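Local coordinates for protein esterase (Rhizomucor miehei, PDB 4WY5) that probably hydrolyses carboxylic esters as a carboxylesterase of the alpha/beta hydrolase fold, at residues Pro81-Leu86 and Val112-Val117; Glu53-Val58 and Lys66-Arg71; Glu153-Ala158 and Ala181-Gln186; Val70-Thr75 and Asp105-Ala110; Glu59-Thr64 and Ala137-Arg142. All blocks are in the same frame, centred on the assembly; numbering follows the deposited sequence.

Interaction 1 of 5, residues Pro81-Leu86 and Val112-Val117; sequences PVLIFL and VVTVFV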
# COMPACT_ATOMS: atom_id res chain seq x y z
N PRO A 81 -0.92 22.73 6.89
CA PRO A 81 -2.11 21.89 7.03
C PRO A 81 -2.13 21.18 8.40
O PRO A 81 -1.11 21.18 9.10
CB PRO A 81 -1.99 20.88 5.88
CG PRO A 81 -0.54 20.97 5.43
CD PRO A 81 -0.08 22.35 5.74
N VAL A 82 -3.27 20.62 8.80
CA VAL A 82 -3.42 20.08 10.15
C VAL A 82 -3.89 18.60 10.15
O VAL A 82 -4.69 18.19 9.29
CB VAL A 82 -4.39 20.96 11.00
CG1 VAL A 82 -5.79 21.04 10.38
CG2 VAL A 82 -4.45 20.50 12.45
N LEU A 83 -3.32 17.81 11.06
CA LEU A 83 -3.66 16.38 11.22
C LEU A 83 -4.18 16.07 12.63
O LEU A 83 -3.46 16.27 13.61
CB LEU A 83 -2.42 15.51 10.93
CG LEU A 83 -2.52 14.00 11.18
CD1 LEU A 83 -3.59 13.37 10.27
CD2 LEU A 83 -1.16 13.32 10.99
N ILE A 84 -5.41 15.58 12.73
CA ILE A 84 -5.98 15.16 14.01
C ILE A 84 -5.57 13.71 14.29
O ILE A 84 -5.99 12.82 13.55
CB ILE A 84 -7.53 15.24 14.00
CG1 ILE A 84 -8.01 16.61 13.51
CG2 ILE A 84 -8.09 14.92 15.38
CD1 ILE A 84 -7.61 17.75 14.44
N PHE A 85 -4.77 13.46 15.33
CA PHE A 85 -4.30 12.08 15.57
C PHE A 85 -4.90 11.43 16.84
O PHE A 85 -4.80 11.96 17.96
CB PHE A 85 -2.77 12.04 15.66
CG PHE A 85 -2.21 10.65 15.61
CD1 PHE A 85 -1.91 10.06 14.40
CD2 PHE A 85 -2.03 9.91 16.77
CE1 PHE A 85 -1.41 8.78 14.34
CE2 PHE A 85 -1.54 8.62 16.72
CZ PHE A 85 -1.23 8.06 15.50
N LEU A 86 -5.48 10.25 16.64
CA LEU A 86 -6.20 9.52 17.68
C LEU A 86 -5.51 8.19 17.96
O LEU A 86 -5.54 7.29 17.13
CB LEU A 86 -7.63 9.29 17.21
CG LEU A 86 -8.24 10.56 16.62
CD1 LEU A 86 -9.61 10.32 15.95
CD2 LEU A 86 -8.35 11.62 17.72
N VAL A 112 3.42 18.93 8.74
CA VAL A 112 2.12 19.39 9.22
C VAL A 112 2.11 19.78 10.70
O VAL A 112 3.08 19.54 11.41
CB VAL A 112 1.04 18.32 9.02
CG1 VAL A 112 0.89 17.97 7.51
CG2 VAL A 112 1.38 17.08 9.83
N VAL A 113 1.00 20.35 11.15
CA VAL A 113 0.74 20.50 12.58
C VAL A 113 -0.16 19.35 13.07
O VAL A 113 -1.32 19.22 12.63
CB VAL A 113 0.05 21.86 12.89
CG1 VAL A 113 -0.35 21.93 14.35
CG2 VAL A 113 0.98 23.02 12.53
N THR A 114 0.35 18.54 13.99
CA THR A 114 -0.40 17.40 14.52
C THR A 114 -1.03 17.77 15.86
O THR A 114 -0.33 18.17 16.79
CB THR A 114 0.49 16.15 14.74
OG1 THR A 114 1.05 15.71 13.49
CG2 THR A 114 -0.31 15.00 15.36
N VAL A 115 -2.35 17.63 15.95
CA VAL A 115 -3.05 17.84 17.22
C VAL A 115 -3.37 16.48 17.82
O VAL A 115 -4.19 15.73 17.28
CB VAL A 115 -4.36 18.66 17.04
CG1 VAL A 115 -5.06 18.86 18.39
CG2 VAL A 115 -4.09 20.01 16.34
N PHE A 116 -2.68 16.14 18.90
CA PHE A 116 -2.88 14.88 19.59
C PHE A 116 -3.96 15.04 20.66
O PHE A 116 -3.77 15.79 21.63
CB PHE A 116 -1.56 14.41 20.22
CG PHE A 116 -1.60 13.01 20.79
CD1 PHE A 116 -2.01 12.78 22.10
CD2 PHE A 116 -1.20 11.92 20.01
CE1 PHE A 116 -2.05 11.48 22.63
CE2 PHE A 116 -1.23 10.61 20.54
CZ PHE A 116 -1.66 10.39 21.84
N VAL A 117 -5.08 14.33 20.51
CA VAL A 117 -6.20 14.46 21.44
C VAL A 117 -6.15 13.41 22.55
O VAL A 117 -6.35 12.21 22.30
CB VAL A 117 -7.56 14.33 20.73
CG1 VAL A 117 -8.69 14.49 21.74
CG2 VAL A 117 -7.66 15.39 19.63
O HOH W 1 -4.78 10.64 20.44
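With CG anti to the backbone N in both (chi1 -168° and -171°), Phe85 and Phe116, a parallel pair on one face of the sheet, turn their rings the same way, and CD2 of Phe85 meets CD2 of Phe116 at 3.9 Å. The ring planes are nearly parallel, but the side chains are offset obliquely and touch through CD2 and CE2. Behind them Thr114 lies between Leu83 and Phe85: its CG2 rests 3.9 Å from CB of Phe85, while its OG1 turns to a hydrogen bond with Thr107 of the covering helix. Beneath these side chains the backbones run parallel and in register. Leu83 is gripped twice, its N reaching Val113 O at 2.9 Å and its O taking the N-H of Val115, also at 2.9 Å; Phe85 N then bonds Val115 O, and the last bond, Val117 N to Phe85 O at 3.5 Å, is weak. A water bridges the parting ends by donating to both Phe85 O and Val117 O, and it sits over the centre of one face of the Phe116 ring. The strands and helix 100-110 form a beta-alpha-beta crossover in the central sheet of the alpha/beta hydrolase fold. On the other face Val82 CG2 touches Val115 CG2 at 3.9 Å, and Val115 and Val117 pack against helix 129-143. Leu86, at the strand end, lays CD2 alongside Val117 CB and also touches the probable nucleophile elbow.

Interaction 2 of 5, residues Glu53-Val58 and Lys66-Arg71; sequences EEDKVV and KLTIVR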
# COMPACT_ATOMS: atom_id res chain seq x y z
N GLU A 53 7.11 20.93 20.53
CA GLU A 53 5.93 20.36 21.19
C GLU A 53 5.33 21.33 22.23
O GLU A 53 6.05 22.09 22.87
CB GLU A 53 6.30 19.02 21.86
CG GLU A 53 5.24 18.44 22.80
CD GLU A 53 5.64 17.11 23.43
OE1 GLU A 53 5.37 16.93 24.65
OE2 GLU A 53 6.21 16.24 22.73
N GLU A 54 4.00 21.32 22.38
CA GLU A 54 3.32 22.23 23.31
C GLU A 54 2.00 21.64 23.82
O GLU A 54 1.22 21.14 23.03
CB GLU A 54 3.06 23.57 22.61
CG GLU A 54 2.17 24.52 23.36
CD GLU A 54 1.93 25.81 22.60
OE1 GLU A 54 2.17 25.85 21.37
OE2 GLU A 54 1.48 26.78 23.24
N ASP A 55 1.76 21.70 25.14
CA ASP A 55 0.51 21.19 25.73
C ASP A 55 -0.46 22.32 26.13
O ASP A 55 -0.04 23.35 26.66
CB ASP A 55 0.81 20.30 26.95
CG ASP A 55 1.36 18.92 26.56
OD1 ASP A 55 1.36 18.59 25.35
OD2 ASP A 55 1.78 18.14 27.45
N LYS A 56 -1.76 22.11 25.90
CA LYS A 56 -2.80 23.12 26.15
C LYS A 56 -4.07 22.49 26.74
O LYS A 56 -4.41 21.34 26.45
CB LYS A 56 -3.14 23.87 24.85
CG LYS A 56 -2.02 24.74 24.29
CD LYS A 56 -2.48 25.54 23.07
CE LYS A 56 -3.37 26.71 23.45
NZ LYS A 56 -2.63 27.71 24.26
N VAL A 57 -4.77 23.26 27.58
CA VAL A 57 -6.00 22.82 28.24
C VAL A 57 -7.13 23.80 27.94
O VAL A 57 -7.02 24.98 28.28
CB VAL A 57 -5.79 22.71 29.77
CG1 VAL A 57 -7.09 22.35 30.49
CG2 VAL A 57 -4.68 21.72 30.08
N VAL A 58 -8.20 23.34 27.30
CA VAL A 58 -9.19 24.25 26.72
C VAL A 58 -10.64 23.82 26.91
O VAL A 58 -10.92 22.71 27.36
CB VAL A 58 -8.98 24.43 25.19
CG1 VAL A 58 -7.61 25.01 24.89
CG2 VAL A 58 -9.17 23.10 24.48
N LYS A 66 -7.80 18.18 26.88
CA LYS A 66 -6.35 18.30 26.93
C LYS A 66 -5.76 17.93 25.57
O LYS A 66 -6.08 16.86 25.03
CB LYS A 66 -5.75 17.43 28.03
CG LYS A 66 -4.30 17.77 28.38
CD LYS A 66 -3.76 16.78 29.39
CE LYS A 66 -4.87 16.40 30.37
NZ LYS A 66 -4.56 15.16 31.15
N LEU A 67 -4.92 18.80 25.02
CA LEU A 67 -4.36 18.62 23.68
C LEU A 67 -2.83 18.72 23.68
O LEU A 67 -2.24 19.39 24.52
CB LEU A 67 -4.93 19.67 22.71
CG LEU A 67 -6.44 19.84 22.59
CD1 LEU A 67 -6.78 20.93 21.61
CD2 LEU A 67 -7.11 18.55 22.21
N THR A 68 -2.20 18.03 22.74
CA THR A 68 -0.78 18.22 22.50
C THR A 68 -0.60 18.65 21.05
O THR A 68 -1.16 18.04 20.14
CB THR A 68 0.04 16.94 22.82
OG1 THR A 68 -0.04 16.67 24.23
CG2 THR A 68 1.51 17.11 22.45
N ILE A 69 0.13 19.74 20.84
CA ILE A 69 0.32 20.31 19.52
C ILE A 69 1.77 20.15 19.08
O ILE A 69 2.68 20.61 19.75
CB ILE A 69 -0.08 21.81 19.48
CG1 ILE A 69 -1.59 21.96 19.71
CG2 ILE A 69 0.25 22.42 18.13
CD1 ILE A 69 -1.96 22.51 21.04
N VAL A 70 1.98 19.52 17.93
CA VAL A 70 3.31 19.09 17.52
C VAL A 70 3.59 19.66 16.13
O VAL A 70 2.72 19.60 15.27
CB VAL A 70 3.38 17.53 17.51
CG1 VAL A 70 4.77 17.05 17.37
CG2 VAL A 70 2.80 16.95 18.80
N ARG A 71 4.79 20.22 15.92
CA ARG A 71 5.12 20.98 14.70
C ARG A 71 6.60 20.79 14.31
O ARG A 71 7.44 20.57 15.18
CB ARG A 71 4.79 22.48 14.92
CG ARG A 71 5.07 23.39 13.71
CD ARG A 71 4.96 24.91 13.95
NE ARG A 71 3.57 25.35 14.07
CZ ARG A 71 2.87 25.94 13.11
NH1 ARG A 71 3.40 26.18 11.92
NH2 ARG A 71 1.61 26.30 13.34
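Thr68 OG1 donates to Asp55 OD1 at 2.6 Å, linking the side chains of a non-hydrogen-bonded antiparallel pair. The two side chains rise next to each other from the same face, and the hydroxyl meets the carboxylate oxygen from above the carboxylate plane, about 46° out of it. With Thr68 OG1 beside its own backbone N (chi1 -66°), CG2 swings to the other side and touches CG of Glu53 at 4.0 Å. On the opposite face Lys56 crosses Ile69, the aliphatic CD of the lysine reaching Ile69 CD1 at 3.7 Å before the chain bends away. Around these side chains the backbone pairs Glu54 with Ile69 and Lys56 with Leu67 through two bonds each; Ile69 N to Glu54 O is short and nearly straight (2.8 Å, 173°), whereas the return bond from Glu54 N to Ile69 O is bent.

The acidic groups are held in turn from farther out. Lys96 forms salt bridges with both Asp55 OD2 and Glu53 OE1, and Arg104 pairs with Glu53 OE2, so two basic residues would be expected to favour the charged carboxylates. All this belongs to the beta hairpin of strands 52-60 and 63-71 at one margin of the central sheet. Strand 113-117 continues the sheet beyond 63-71, with Leu67 on Val117 and Ile69 on Val113, while Trp140 of helix 129-143 covers Val58 and Leu67.

Interaction 3 of 5, residues Glu153-Ala158 and Ala181-Gln186; sequences EALAVA and AAIKTQ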
# COMPACT_ATOMS: atom_id res chain seq x y z
N GLU A 153 -9.01 24.50 6.80
CA GLU A 153 -9.76 23.76 5.78
C GLU A 153 -9.02 22.48 5.35
O GLU A 153 -9.65 21.48 4.99
CB GLU A 153 -10.07 24.65 4.57
CG GLU A 153 -10.99 25.87 4.85
CD GLU A 153 -12.33 25.54 5.54
OE1 GLU A 153 -12.97 24.50 5.21
OE2 GLU A 153 -12.76 26.35 6.40
N ALA A 154 -7.68 22.50 5.36
CA ALA A 154 -6.89 21.32 5.01
C ALA A 154 -6.70 20.42 6.25
O ALA A 154 -5.68 20.51 6.95
CB ALA A 154 -5.55 21.72 4.44
N LEU A 155 -7.70 19.58 6.51
CA LEU A 155 -7.78 18.85 7.78
C LEU A 155 -8.00 17.36 7.53
O LEU A 155 -8.79 16.98 6.68
CB LEU A 155 -8.92 19.42 8.64
CG LEU A 155 -9.11 19.00 10.10
CD1 LEU A 155 -9.66 20.20 10.92
CD2 LEU A 155 -10.04 17.78 10.25
N ALA A 156 -7.32 16.52 8.31
CA ALA A 156 -7.41 15.07 8.21
C ALA A 156 -7.54 14.43 9.59
O ALA A 156 -7.11 15.02 10.59
CB ALA A 156 -6.19 14.54 7.50
N VAL A 157 -8.17 13.26 9.69
CA VAL A 157 -8.12 12.53 10.96
C VAL A 157 -7.49 11.16 10.69
O VAL A 157 -7.77 10.53 9.66
CB VAL A 157 -9.51 12.37 11.65
CG1 VAL A 157 -10.12 13.71 11.91
CG2 VAL A 157 -10.46 11.58 10.81
N ALA A 158 -6.63 10.72 11.61
CA ALA A 158 -5.93 9.44 11.47
C ALA A 158 -5.72 8.77 12.83
O ALA A 158 -5.50 9.46 13.83
CB ALA A 158 -4.59 9.66 10.76
N ALA A 181 -18.44 18.90 5.67
CA ALA A 181 -17.36 19.30 4.78
C ALA A 181 -16.07 19.56 5.55
O ALA A 181 -15.06 19.92 4.95
CB ALA A 181 -17.76 20.54 3.99
N ALA A 182 -16.11 19.38 6.87
CA ALA A 182 -14.96 19.71 7.73
C ALA A 182 -13.74 18.80 7.50
O ALA A 182 -12.62 19.29 7.32
CB ALA A 182 -15.37 19.66 9.19
N ILE A 183 -13.96 17.49 7.54
CA ILE A 183 -12.88 16.51 7.41
C ILE A 183 -12.61 16.13 5.94
O ILE A 183 -13.51 15.62 5.27
CB ILE A 183 -13.19 15.25 8.24
CG1 ILE A 183 -13.40 15.64 9.70
CG2 ILE A 183 -12.06 14.22 8.14
CD1 ILE A 183 -14.05 14.56 10.55
N LYS A 184 -11.39 16.38 5.45
CA LYS A 184 -11.09 16.11 4.03
C LYS A 184 -10.61 14.66 3.74
O LYS A 184 -10.62 14.24 2.57
CB LYS A 184 -10.04 17.10 3.49
CG LYS A 184 -10.41 18.59 3.63
CD LYS A 184 -11.85 18.87 3.12
CE LYS A 184 -12.19 20.37 3.12
NZ LYS A 184 -12.27 20.99 4.49
N THR A 185 -10.18 13.91 4.76
CA THR A 185 -9.83 12.50 4.58
C THR A 185 -9.76 11.77 5.94
O THR A 185 -9.53 12.39 6.98
CB THR A 185 -8.48 12.33 3.78
OG1 THR A 185 -8.31 10.97 3.34
CG2 THR A 185 -7.28 12.76 4.62
N GLN A 186 -10.04 10.47 5.93
CA GLN A 186 -9.92 9.61 7.12
C GLN A 186 -8.87 8.51 6.85
O GLN A 186 -8.93 7.83 5.82
CB GLN A 186 -11.27 8.98 7.49
CG GLN A 186 -12.02 8.25 6.33
CD GLN A 186 -13.38 7.63 6.73
OE1 GLN A 186 -13.52 7.03 7.81
NE2 GLN A 186 -14.38 7.78 5.86
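The beta-alpha-beta unit of strand 155-160, helix 162-176 and strand 185-189 closes here, where the two parallel strands begin. Lys184 NZ donates to Glu153 O at 2.7 Å, approaching in the carbonyl plane on a lone pair, and makes a second bond, 3.0 Å, to Ala181 O. Kinks in the lysine chain curl NZ back between Glu153 O, just ahead of the other strand, and Ala181 O of its own loop; its salt bridge with Glu153 OE1 is long. The same residue pairs through its backbone, Lys184 N bonding Leu155 O at 2.9 Å.

In the alpha/beta hydrolase fold, the strand that carries Leu155 and Val157 leads to the probable nucleophile elbow, and the next bond along it is Val157 N to Thr185 O at 3.2 Å. Ala156 CB and Thr185 CG2 touch at 3.6 Å on the face covered by helix 302-319. On the other side Ile183 splits its branches, CG1 against Leu155 CD2 and CG2 against Val157 CG2, with Ile138 of helix 129-143 behind it. The polar ends of Thr185 and Gln186 look to the next strand's approach: Thr185 OG1 bonds Pro253 O and His314, and Gln186 NE2 bonds Pro252 O.

Interaction 4 of 5, residues Val70-Thr75 and Asp105-Ala110; sequences VRPPGT and DLTVKA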
# COMPACT_ATOMS: atom_id res chain seq x y z
N VAL A 70 1.98 19.52 17.93
CA VAL A 70 3.31 19.09 17.52
C VAL A 70 3.59 19.66 16.13
O VAL A 70 2.72 19.60 15.27
CB VAL A 70 3.38 17.53 17.51
CG1 VAL A 70 4.77 17.05 17.37
CG2 VAL A 70 2.80 16.95 18.80
N ARG A 71 4.79 20.22 15.92
CA ARG A 71 5.12 20.98 14.70
C ARG A 71 6.60 20.79 14.31
O ARG A 71 7.44 20.57 15.18
CB ARG A 71 4.79 22.48 14.92
CG ARG A 71 5.07 23.39 13.71
CD ARG A 71 4.96 24.91 13.95
NE ARG A 71 3.57 25.35 14.07
CZ ARG A 71 2.87 25.94 13.11
NH1 ARG A 71 3.40 26.18 11.92
NH2 ARG A 71 1.61 26.30 13.34
N PRO A 72 6.94 20.87 13.01
CA PRO A 72 8.38 20.71 12.71
C PRO A 72 9.18 22.00 12.98
O PRO A 72 8.60 23.09 12.96
CB PRO A 72 8.40 20.37 11.20
CG PRO A 72 6.94 20.14 10.81
CD PRO A 72 6.13 20.93 11.77
N PRO A 73 10.50 21.87 13.24
CA PRO A 73 11.40 23.01 13.50
C PRO A 73 11.56 23.93 12.30
O PRO A 73 11.70 23.45 11.17
CB PRO A 73 12.76 22.37 13.84
CG PRO A 73 12.61 20.89 13.61
CD PRO A 73 11.16 20.55 13.40
N GLY A 74 11.52 25.24 12.55
CA GLY A 74 11.71 26.23 11.49
C GLY A 74 10.44 26.53 10.70
O GLY A 74 10.52 27.14 9.63
N THR A 75 9.29 26.10 11.21
CA THR A 75 8.01 26.30 10.52
C THR A 75 7.00 27.10 11.35
O THR A 75 5.82 27.22 10.96
CB THR A 75 7.33 24.95 10.15
OG1 THR A 75 6.88 24.29 11.35
CG2 THR A 75 8.29 24.05 9.36
N ASP A 105 7.24 11.01 13.44
CA ASP A 105 7.53 10.66 12.03
C ASP A 105 6.54 11.30 11.01
O ASP A 105 6.95 11.91 10.02
CB ASP A 105 7.53 9.13 11.83
CG ASP A 105 8.81 8.47 12.33
OD1 ASP A 105 9.76 9.20 12.71
OD2 ASP A 105 8.91 7.22 12.31
N LEU A 106 5.25 11.12 11.24
CA LEU A 106 4.23 11.72 10.36
C LEU A 106 4.34 13.25 10.31
O LEU A 106 4.19 13.86 9.24
CB LEU A 106 2.83 11.32 10.84
CG LEU A 106 2.53 9.81 10.71
CD1 LEU A 106 1.23 9.43 11.40
CD2 LEU A 106 2.53 9.39 9.24
N THR A 107 4.59 13.87 11.46
CA THR A 107 4.64 15.33 11.56
C THR A 107 5.75 15.94 10.69
O THR A 107 5.47 16.82 9.88
CB THR A 107 4.81 15.77 13.04
OG1 THR A 107 3.65 15.40 13.79
CG2 THR A 107 5.02 17.29 13.14
N VAL A 108 6.99 15.48 10.84
CA VAL A 108 8.07 16.09 10.06
C VAL A 108 8.11 15.63 8.58
O VAL A 108 8.48 16.42 7.72
CB VAL A 108 9.47 15.86 10.72
CG1 VAL A 108 9.37 16.00 12.23
CG2 VAL A 108 10.07 14.51 10.37
N LYS A 109 7.72 14.38 8.28
CA LYS A 109 7.74 13.88 6.89
C LYS A 109 6.60 14.47 6.04
O LYS A 109 6.78 14.70 4.86
CB LYS A 109 7.64 12.34 6.84
CG LYS A 109 8.86 11.63 7.39
CD LYS A 109 8.67 10.11 7.42
CE LYS A 109 9.88 9.42 8.07
NZ LYS A 109 11.16 9.59 7.32
N ALA A 110 5.43 14.67 6.63
CA ALA A 110 4.33 15.29 5.88
C ALA A 110 4.39 16.82 5.94
O ALA A 110 3.78 17.50 5.10
CB ALA A 110 2.97 14.80 6.41
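Thr107 OG1 is held by two partners, the carbonyl O of Val103 one helical turn earlier and OG1 of Thr114 on the neighbouring strand; across to Val70 it meets just a methyl, CG1, at 4.1 Å. Its other branch does most of the touching. CG2 stands anti to the backbone N (chi1 -65° for OG1), from where it lies 3.9 Å from Val70 O, 4.0 Å from Arg71 CA and 4.0 Å from Pro72 CD. Pro72 lays its ring obliquely across this threonine, CG coming to 3.7 Å from Thr107 O, and reaches on to the backbone of Val108.

No hydrogen bond crosses the interface. It is van der Waals packing of helix 100-110, the connecting helix of a beta-alpha-beta crossover in the alpha/beta hydrolase fold, against the end of strand 63-71, where the chain leaves the sheet in a type II turn from Pro72 to Thr75. That turn has its own clasp: Thr75 OG1 donates to Pro72 O at 2.6 Å, and Gly74 supplies the positive phi of 83°. Arg71 points away from the helix, its guanidinium bonding the backbone O of Gln78 through NH1 and that of Asn149 through NH2. On the helix's other flank Leu106 packs on Ile308 and Ile311 of helix 302-319.

Interaction 5 of 5, residues Glu59-Thr64 and Ala137-Arg142; sequences ESDGKT and AILWVR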
# COMPACT_ATOMS: atom_id res chain seq x y z
N GLU A 59 -11.56 24.71 26.56
CA GLU A 59 -12.99 24.46 26.66
C GLU A 59 -13.65 24.57 25.27
O GLU A 59 -13.27 25.42 24.46
CB GLU A 59 -13.64 25.42 27.66
CG GLU A 59 -15.14 25.20 27.84
CD GLU A 59 -15.70 25.89 29.07
OE1 GLU A 59 -15.04 26.82 29.58
OE2 GLU A 59 -16.80 25.51 29.50
N SER A 60 -14.61 23.69 25.00
CA SER A 60 -15.22 23.59 23.68
C SER A 60 -16.47 22.73 23.69
O SER A 60 -16.44 21.60 24.19
CB SER A 60 -14.21 23.01 22.68
OG SER A 60 -14.74 22.98 21.36
N ASP A 61 -17.58 23.28 23.18
CA ASP A 61 -18.82 22.52 22.98
C ASP A 61 -19.29 21.87 24.26
O ASP A 61 -19.89 20.79 24.24
CB ASP A 61 -18.61 21.44 21.90
CG ASP A 61 -19.92 20.92 21.32
OD1 ASP A 61 -20.82 21.74 21.04
OD2 ASP A 61 -20.04 19.68 21.13
N GLY A 62 -19.00 22.51 25.39
CA GLY A 62 -19.43 22.00 26.67
C GLY A 62 -18.51 20.97 27.29
O GLY A 62 -18.91 20.27 28.23
N LYS A 63 -17.28 20.86 26.80
CA LYS A 63 -16.33 19.95 27.43
C LYS A 63 -15.00 20.61 27.69
O LYS A 63 -14.67 21.64 27.08
CB LYS A 63 -16.15 18.69 26.57
CG LYS A 63 -17.46 17.95 26.42
CD LYS A 63 -17.31 16.57 25.86
CE LYS A 63 -18.67 15.89 25.88
NZ LYS A 63 -19.65 16.67 25.04
N THR A 64 -14.23 20.02 28.61
CA THR A 64 -12.86 20.46 28.85
C THR A 64 -11.91 19.42 28.27
O THR A 64 -12.07 18.22 28.50
CB THR A 64 -12.57 20.70 30.36
OG1 THR A 64 -12.70 19.47 31.09
CG2 THR A 64 -13.54 21.75 30.93
N ALA A 137 -12.94 18.82 19.93
CA ALA A 137 -11.60 19.30 19.65
C ALA A 137 -11.49 19.80 18.21
O ALA A 137 -10.84 20.82 17.94
CB ALA A 137 -10.57 18.21 19.91
N ILE A 138 -12.17 19.12 17.30
CA ILE A 138 -12.19 19.56 15.90
C ILE A 138 -12.79 20.97 15.78
O ILE A 138 -12.29 21.80 15.03
CB ILE A 138 -12.97 18.57 15.00
CG1 ILE A 138 -12.18 17.26 14.85
CG2 ILE A 138 -13.23 19.18 13.63
CD1 ILE A 138 -12.88 16.16 14.02
N LEU A 139 -13.86 21.22 16.54
CA LEU A 139 -14.49 22.54 16.56
C LEU A 139 -13.55 23.61 17.07
O LEU A 139 -13.55 24.73 16.59
CB LEU A 139 -15.77 22.54 17.40
CG LEU A 139 -16.98 21.91 16.68
CD1 LEU A 139 -18.22 21.80 17.57
CD2 LEU A 139 -17.29 22.67 15.39
N TRP A 140 -12.72 23.24 18.04
CA TRP A 140 -11.80 24.19 18.63
C TRP A 140 -10.68 24.59 17.68
O TRP A 140 -10.31 25.76 17.58
CB TRP A 140 -11.21 23.60 19.91
CG TRP A 140 -10.30 24.54 20.59
CD1 TRP A 140 -10.64 25.48 21.51
CD2 TRP A 140 -8.88 24.66 20.40
NE1 TRP A 140 -9.52 26.18 21.91
CE2 TRP A 140 -8.43 25.69 21.24
CE3 TRP A 140 -7.95 23.98 19.61
CZ2 TRP A 140 -7.08 26.07 21.31
CZ3 TRP A 140 -6.60 24.36 19.68
CH2 TRP A 140 -6.19 25.39 20.53
N VAL A 141 -10.16 23.60 16.96
CA VAL A 141 -9.11 23.84 15.98
C VAL A 141 -9.56 24.77 14.87
O VAL A 141 -8.79 25.62 14.41
CB VAL A 141 -8.63 22.50 15.36
CG1 VAL A 141 -7.92 22.74 14.05
CG2 VAL A 141 -7.74 21.77 16.34
N ARG A 142 -10.81 24.63 14.44
CA ARG A 142 -11.38 25.54 13.44
C ARG A 142 -11.54 26.96 13.96
O ARG A 142 -11.42 27.92 13.20
CB ARG A 142 -12.75 25.02 12.97
CG ARG A 142 -12.69 23.87 12.00
CD ARG A 142 -14.07 23.36 11.60
NE ARG A 142 -14.10 23.16 10.16
CZ ARG A 142 -14.89 23.83 9.32
NH1 ARG A 142 -15.77 24.70 9.79
NH2 ARG A 142 -14.82 23.58 8.02
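Ser60 to Lys63 form a type I' turn, closed by Ser60 N to Lys63 O at 2.9 Å and Lys63 N to Ser60 O at 2.8 Å, and its first residue faces residues 137-142 of helix 129-143 with CA atoms of Ser60 and Trp140 6.1 Å apart. Gly62 takes the positive phi of 85° that this turn needs at its third position. Toward the helix Ser60 leads: its OG, anti to the backbone N (chi1 -176°), comes 3.9 Å from Trp140 CB and 4.1 Å from Leu139 CB, and bonds Ala136 O in the preceding part of the helix. That hydroxyl is a polar tie between the turn and the helix; the two six-residue segments share no hydrogen bond of their own.

The tight turn is the two-residue connection of the beta hairpin 52-60 and 63-71, and the helix is one of those flanking the central sheet of the alpha/beta hydrolase fold. Around the serine the contacts are loose. Glu59 O lies 4.0 Å from Trp140 CD1, obliquely to the indole, and Asp61 brings its carboxylate carbon CG to 4.2 Å from Leu139 CD1. Other sides of the helix meet the sheet, Ala137 on Val117 and Val141 on Val115.

Overall arrangement
The five contacts trace one sheet from its outer hairpin inward. Interaction 2 pairs the hairpin strands; interaction 1 begins one strand further in, about 10 Å away centre to centre, joined through backbone bonds between strands 63-71 and 113-117. Interaction 3 lies on the other side of strand 80-86, also about 10 Å from interaction 1 but 19 Å from interaction 2. Interactions 4 and 5 bring helices to strand 63-71 and the hairpin turn, with centres about 23 Å apart; interactions 1 and 4, about 10 Å apart between centres, touch where helix 100-110 meets strand 113-117. Along the chain interaction 5 spans interactions 1 and 4, and interaction 3 comes last, on the strand leading to the probable nucleophile elbow.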